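Long-range contacts in chitin binding protein (Enterococcus faecalis, PDB 4A02), which cleaves glycosidic bonds of crystalline alpha- and beta-chitin oxidatively at a copper centre, working in synergy with a chitinase: residues S34-K39 with N155-A160; W91-T96 with I144-G149. All coordinates share one frame; numbering follows the deposited sequence.

From the copper ligand His1 at the N terminus the chain runs through strand 2-6 and short helix 10-13 before reaching 34-39, the first half of contact 1. Its partner 155-160 lies near the end of the chain, so contact 1 closes a long loop. Nested wholly inside this loop, contact 2 pairs 91-96 with 144-149, with strands 111-120 and 127-134 between them in sequence. The two contacts are joined edge to edge within the sheet: strand 142-150 is followed, after a short connection, by its antiparallel neighbour 155-165, and Phe157 N and Gln159 N reach the carbonyls of Trp148 and Ala146. One sheet thus carries both contacts, with Trp148 and Phe157 near the copper ligands His1 and His86.

Contact 1: residues S34-K39 with N155-A160; sequences SIEAPK and NAFYQA
Strand 36-38 runs antiparallel to 155-160, the short axes approaching to 4.4 Å at 134°, a strongly splayed pairing. Ala37 and Ala156 form the hydrogen-bonded pair, with Ala37 N giving to Ala156 O at 3.0 Å and Ala156 N to Ala37 O at 2.8 Å. Tyr158 N extends the pairing to the carbonyl of Ile35, the centre of an inverse gamma turn.

Glu36 and Phe157 share one face of the sheet. With CG anti to the backbone N (chi1 -175°) and the chain extended, Glu36 runs obliquely past the Phe157 ring, Glu36 CG lying 3.6 Å from Phe157 CZ. Its carboxylate is turned 81° from the Asn155 amide, and Asn155 ND2 donates to Glu36 OE2 at 2.9 Å, from above the carboxylate plane. Asn155 OD1 lies beside the Pro38 ring. On the side of Ala37, whose methyl touches Tyr158 CE1, the Tyr158 ring turns its edge to Ala37 O, and Tyr158 OH donates to Pro38 O at 2.7 Å; the same oxygen of Tyr158 accepts from Thr41 N. Lys39 bends at its last torsion to bring Lys39 NZ within 2.9 Å of Asn155 O, and NZ is shared between Asn155 O and Ile150 O.

Main-chain carbonyls thus receive the polar ends of Tyr158 and Lys39, holding the end of the short strand at Pro38 and the residue after it, Lys39, to 155-160, while Phe157, which meets the ring of the copper ligand His1, is flanked by Glu36.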
loop_
_atom_site.group_PDB
_atom_site.type_symbol
_atom_site.label_atom_id
_atom_site.label_comp_id
_atom_site.label_asym_id
_atom_site.label_seq_id
_atom_site.Cartn_x
_atom_site.Cartn_y
_atom_site.Cartn_z
ATOM N N SER A 34 6.843 -8.543 -3.382
ATOM C CA SER A 34 6.173 -9.685 -4.006
ATOM C C SER A 34 4.710 -9.843 -3.660
ATOM O O SER A 34 4.172 -10.960 -3.732
ATOM C CB SER A 34 6.967 -10.959 -3.716
ATOM O OG SER A 34 8.274 -10.821 -4.160
ATOM N N ILE A 35 4.027 -8.745 -3.329
ATOM C CA ILE A 35 2.632 -8.812 -2.938
ATOM C C ILE A 35 1.774 -8.632 -4.210
ATOM O O ILE A 35 1.210 -7.588 -4.509
ATOM C CB ILE A 35 2.280 -7.858 -1.812
ATOM C CG1 ILE A 35 3.249 -8.059 -0.654
ATOM C CG2 ILE A 35 0.844 -8.058 -1.389
ATOM C CD1 ILE A 35 3.016 -7.123 0.518
ATOM N N GLU A 36 1.738 -9.728 -4.975
ATOM C CA GLU A 36 1.234 -9.797 -6.339
ATOM C C GLU A 36 -0.069 -10.623 -6.368
ATOM O O GLU A 36 -0.039 -11.792 -5.944
ATOM C CB GLU A 36 2.282 -10.454 -7.274
ATOM C CG GLU A 36 1.876 -10.455 -8.702
ATOM C CD GLU A 36 2.843 -11.091 -9.633
ATOM O OE1 GLU A 36 3.909 -11.617 -9.197
ATOM O OE2 GLU A 36 2.633 -11.037 -10.869
ATOM N N ALA A 37 -1.139 -10.085 -6.923
ATOM C CA ALA A 37 -2.401 -10.806 -7.050
ATOM C C ALA A 37 -3.117 -10.322 -8.264
ATOM O O ALA A 37 -2.778 -9.248 -8.810
ATOM C CB ALA A 37 -3.253 -10.646 -5.798
ATOM N N PRO A 38 -4.147 -11.024 -8.735
ATOM C CA PRO A 38 -4.870 -10.541 -9.899
ATOM C C PRO A 38 -5.396 -9.116 -9.672
ATOM O O PRO A 38 -5.744 -8.740 -8.555
ATOM C CB PRO A 38 -6.021 -11.529 -10.051
ATOM C CG PRO A 38 -5.458 -12.823 -9.482
ATOM C CD PRO A 38 -4.662 -12.327 -8.272
ATOM N N LYS A 39 -5.518 -8.353 -10.741
ATOM C CA LYS A 39 -6.266 -7.100 -10.654
ATOM C C LYS A 39 -7.651 -7.403 -10.103
ATOM O O LYS A 39 -8.224 -8.458 -10.282
ATOM C CB LYS A 39 -6.311 -6.419 -12.000
ATOM C CG LYS A 39 -4.980 -5.935 -12.500
ATOM C CD LYS A 39 -5.081 -5.209 -13.834
ATOM C CE LYS A 39 -3.741 -4.744 -14.345
ATOM N NZ LYS A 39 -2.844 -5.844 -14.747
ATOM N N ASN A 155 -2.060 -9.061 -13.262
ATOM C CA ASN A 155 -1.833 -8.844 -11.821
ATOM C C ASN A 155 -1.566 -7.366 -11.517
ATOM O O ASN A 155 -1.413 -6.488 -12.364
ATOM C CB ASN A 155 -0.698 -9.724 -11.331
ATOM C CG ASN A 155 -1.010 -11.179 -11.502
ATOM O OD1 ASN A 155 -2.182 -11.581 -11.485
ATOM N ND2 ASN A 155 0.050 -11.977 -11.644
ATOM N N ALA A 156 -1.555 -7.143 -10.188
ATOM C CA ALA A 156 -1.219 -5.857 -9.607
ATOM C C ALA A 156 -0.403 -6.162 -8.352
ATOM O O ALA A 156 -0.465 -7.257 -7.788
ATOM C CB ALA A 156 -2.461 -5.078 -9.247
ATOM N N PHE A 157 0.315 -5.145 -7.910
ATOM C CA PHE A 157 1.043 -5.161 -6.644
ATOM C C PHE A 157 0.342 -4.251 -5.661
ATOM O O PHE A 157 0.014 -3.103 -5.981
ATOM C CB PHE A 157 2.518 -4.747 -6.846
ATOM C CG PHE A 157 3.270 -5.807 -7.583
ATOM C CD1 PHE A 157 3.142 -5.937 -8.969
ATOM C CD2 PHE A 157 4.049 -6.758 -6.921
ATOM C CE1 PHE A 157 3.737 -6.977 -9.644
ATOM C CE2 PHE A 157 4.647 -7.791 -7.574
ATOM C CZ PHE A 157 4.472 -7.933 -8.938
ATOM N N TYR A 158 0.076 -4.782 -4.465
ATOM C CA TYR A 158 -0.804 -4.160 -3.489
ATOM C C TYR A 158 -0.026 -3.778 -2.254
ATOM O O TYR A 158 0.672 -4.602 -1.669
ATOM C CB TYR A 158 -1.909 -5.152 -3.112
ATOM C CG TYR A 158 -2.881 -5.494 -4.240
ATOM C CD1 TYR A 158 -2.631 -6.517 -5.132
ATOM C CD2 TYR A 158 -4.072 -4.759 -4.381
ATOM C CE1 TYR A 158 -3.539 -6.803 -6.148
ATOM C CE2 TYR A 158 -4.978 -5.061 -5.363
ATOM C CZ TYR A 158 -4.709 -6.095 -6.254
ATOM O OH TYR A 158 -5.657 -6.342 -7.230
ATOM N N GLN A 159 -0.153 -2.505 -1.863
ATOM C CA GLN A 159 0.667 -1.925 -0.789
ATOM C C GLN A 159 -0.199 -1.149 0.198
ATOM O O GLN A 159 -0.605 -0.019 -0.048
ATOM C CB GLN A 159 1.725 -1.016 -1.404
ATOM C CG GLN A 159 2.775 -1.789 -2.177
ATOM C CD GLN A 159 3.789 -2.423 -1.240
ATOM O OE1 GLN A 159 4.514 -1.694 -0.559
ATOM N NE2 GLN A 159 3.872 -3.734 -1.203
ATOM N N ALA A 160 -0.429 -1.774 1.364
ATOM C CA ALA A 160 -1.003 -1.066 2.500
ATOM C C ALA A 160 0.060 -0.226 3.189
ATOM O O ALA A 160 1.181 -0.699 3.415
ATOM C CB ALA A 160 -1.577 -2.082 3.490
#

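Contact 2: residues W91-T96 with I144-G149; sequences WDYYIT and IYAVWG
Trp91 and Trp148 stack at one end of an antiparallel pairing in the beta-sandwich core characteristic of the LPMO fold. The axes of 91-96 and 144-149 run at 165°, and Asp92 with Val147 and Tyr94 with Tyr145 make the two hydrogen-bonded pairs.

From CB, which lies on the same face of the sheet as Trp148, the Trp91 side chain turns beside its own backbone N (chi1 -48°), and the indole reaches over its neighbour. Trp91 CD2 and CE2 are both 3.9 Å from Trp148 CD1; CE3 closes in on the same atom, and CZ3 comes to 3.4 Å from it. At the far rim CH2 and CZ2 pass over Trp148 NE1. The six-membered ring of Trp91 and the five-membered ring of Trp148 form an offset stack, centroids 4.0 Å apart and planes at 8°; Thr88 OG1 hydrogen-bonds Trp148 NE1, and the Trp148 side chain lies near that of the copper ligand His86. Farther along this face the Ala146 methyl CB meets Tyr93 CE2 at 3.5 Å, and Ile95 crosses Ile144.

The other face carries Tyr94, whose ring edge lies against Tyr145 O, and Asp92, whose OD1 is held by Lys113 and Ser116. A water donates to Asp92 OD2 at 2.6 Å and to Val147 O at 2.9 Å, bridging side chain and opposing backbone.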
loop_
_atom_site.group_PDB
_atom_site.type_symbol
_atom_site.label_atom_id
_atom_site.label_comp_id
_atom_site.label_asym_id
_atom_site.label_seq_id
_atom_site.Cartn_x
_atom_site.Cartn_y
_atom_site.Cartn_z
ATOM N N TRP A 91 -2.088 3.142 -11.729
ATOM C CA TRP A 91 -1.736 3.304 -10.305
ATOM C C TRP A 91 -2.994 3.813 -9.643
ATOM O O TRP A 91 -3.526 4.870 -10.018
ATOM C CB TRP A 91 -0.609 4.291 -10.107
ATOM C CG TRP A 91 0.604 4.134 -10.995
ATOM C CD1 TRP A 91 0.785 4.595 -12.288
ATOM C CD2 TRP A 91 1.818 3.465 -10.631
ATOM N NE1 TRP A 91 2.020 4.267 -12.729
ATOM C CE2 TRP A 91 2.682 3.561 -11.722
ATOM C CE3 TRP A 91 2.243 2.807 -9.493
ATOM C CZ2 TRP A 91 3.960 3.005 -11.704
ATOM C CZ3 TRP A 91 3.510 2.279 -9.463
ATOM C CH2 TRP A 91 4.384 2.371 -10.553
ATOM N N ASP A 92 -3.500 3.095 -8.636
ATOM C CA ASP A 92 -4.709 3.484 -7.930
ATOM C C ASP A 92 -4.429 3.625 -6.450
ATOM O O ASP A 92 -3.634 2.875 -5.889
ATOM C CB ASP A 92 -5.823 2.449 -8.113
ATOM C CG ASP A 92 -6.281 2.350 -9.550
ATOM O OD1 ASP A 92 -6.910 3.308 -10.015
ATOM O OD2 ASP A 92 -6.032 1.325 -10.142
ATOM N N TYR A 93 -5.114 4.580 -5.813
ATOM C CA TYR A 93 -4.919 4.849 -4.399
ATOM C C TYR A 93 -6.246 5.027 -3.710
ATOM O O TYR A 93 -7.140 5.724 -4.215
ATOM C CB TYR A 93 -4.068 6.094 -4.201
ATOM C CG TYR A 93 -2.682 5.990 -4.761
ATOM C CD1 TYR A 93 -2.413 6.262 -6.103
ATOM C CD2 TYR A 93 -1.614 5.580 -3.981
ATOM C CE1 TYR A 93 -1.136 6.155 -6.596
ATOM C CE2 TYR A 93 -0.351 5.476 -4.485
ATOM C CZ TYR A 93 -0.094 5.768 -5.806
ATOM O OH TYR A 93 1.205 5.635 -6.226
ATOM N N TYR A 94 -6.344 4.425 -2.523
ATOM C CA TYR A 94 -7.501 4.465 -1.642
ATOM C C TYR A 94 -7.067 4.874 -0.261
ATOM O O TYR A 94 -5.905 4.621 0.104
ATOM C CB TYR A 94 -8.159 3.067 -1.592
ATOM C CG TYR A 94 -8.486 2.447 -2.912
ATOM C CD1 TYR A 94 -7.472 1.798 -3.659
ATOM C CD2 TYR A 94 -9.748 2.472 -3.457
ATOM C CE1 TYR A 94 -7.740 1.208 -4.873
ATOM C CE2 TYR A 94 -10.014 1.882 -4.714
ATOM C CZ TYR A 94 -8.962 1.257 -5.406
ATOM O OH TYR A 94 -9.254 0.691 -6.640
ATOM N N ILE A 95 -7.966 5.412 0.571
ATOM C CA ILE A 95 -7.647 5.680 1.942
ATOM C C ILE A 95 -8.871 5.393 2.811
ATOM O O ILE A 95 -10.016 5.698 2.422
ATOM C CB ILE A 95 -7.095 7.095 2.174
ATOM C CG1 ILE A 95 -6.514 7.254 3.570
ATOM C CG2 ILE A 95 -8.125 8.163 1.870
ATOM C CD1 ILE A 95 -5.789 8.568 3.767
ATOM N N THR A 96 -8.648 4.842 3.991
ATOM C CA THR A 96 -9.703 4.620 4.941
ATOM C C THR A 96 -10.464 5.898 5.243
ATOM O O THR A 96 -9.897 6.995 5.252
ATOM C CB THR A 96 -9.113 4.045 6.267
ATOM O OG1 THR A 96 -7.937 4.763 6.619
ATOM C CG2 THR A 96 -8.758 2.588 6.138
ATOM N N ILE A 144 -3.547 3.921 3.781
ATOM C CA ILE A 144 -3.565 4.147 2.344
ATOM C C ILE A 144 -3.318 2.814 1.672
ATOM O O ILE A 144 -2.447 2.060 2.072
ATOM C CB ILE A 144 -2.512 5.192 1.935
ATOM C CG1 ILE A 144 -2.760 6.541 2.603
ATOM C CG2 ILE A 144 -2.409 5.317 0.423
ATOM C CD1 ILE A 144 -1.603 7.487 2.500
ATOM N N TYR A 145 -4.098 2.520 0.622
ATOM C CA TYR A 145 -3.941 1.295 -0.138
ATOM C C TYR A 145 -3.561 1.689 -1.566
ATOM O O TYR A 145 -4.328 2.352 -2.240
ATOM C CB TYR A 145 -5.190 0.465 -0.131
ATOM C CG TYR A 145 -5.046 -0.982 -0.495
ATOM C CD1 TYR A 145 -4.117 -1.781 0.144
ATOM C CD2 TYR A 145 -5.899 -1.572 -1.416
ATOM C CE1 TYR A 145 -4.003 -3.151 -0.164
ATOM C CE2 TYR A 145 -5.832 -2.942 -1.676
ATOM C CZ TYR A 145 -4.890 -3.721 -1.049
ATOM O OH TYR A 145 -4.876 -5.058 -1.307
ATOM N N ALA A 146 -2.354 1.318 -1.956
ATOM C CA ALA A 146 -1.765 1.696 -3.240
ATOM C C ALA A 146 -1.668 0.452 -4.109
ATOM O O ALA A 146 -1.211 -0.588 -3.658
ATOM C CB ALA A 146 -0.398 2.288 -3.001
ATOM N N VAL A 147 -2.094 0.582 -5.374
ATOM C CA VAL A 147 -2.208 -0.573 -6.260
ATOM C C VAL A 147 -1.566 -0.266 -7.594
ATOM O O VAL A 147 -2.027 0.608 -8.351
ATOM C CB VAL A 147 -3.703 -0.931 -6.481
ATOM C CG1 VAL A 147 -3.784 -2.214 -7.321
ATOM C CG2 VAL A 147 -4.418 -1.100 -5.165
ATOM N N TRP A 148 -0.487 -0.981 -7.908
ATOM C CA TRP A 148 0.261 -0.837 -9.156
ATOM C C TRP A 148 -0.225 -1.921 -10.127
ATOM O O TRP A 148 0.018 -3.099 -9.926
ATOM C CB TRP A 148 1.733 -0.989 -8.877
ATOM C CG TRP A 148 2.606 -0.997 -10.090
ATOM C CD1 TRP A 148 2.416 -0.342 -11.280
ATOM C CD2 TRP A 148 3.854 -1.672 -10.220
ATOM N NE1 TRP A 148 3.443 -0.593 -12.121
ATOM C CE2 TRP A 148 4.349 -1.416 -11.500
ATOM C CE3 TRP A 148 4.602 -2.518 -9.389
ATOM C CZ2 TRP A 148 5.555 -1.946 -11.962
ATOM C CZ3 TRP A 148 5.782 -3.028 -9.843
ATOM C CH2 TRP A 148 6.241 -2.756 -11.137
ATOM N N GLY A 149 -0.981 -1.491 -11.152
ATOM C CA GLY A 149 -1.551 -2.420 -12.121
ATOM C C GLY A 149 -0.601 -2.649 -13.281
ATOM O O GLY A 149 -0.244 -1.713 -13.990
HETATM O O HOH W 1 -3.907 -0.159 -10.469
#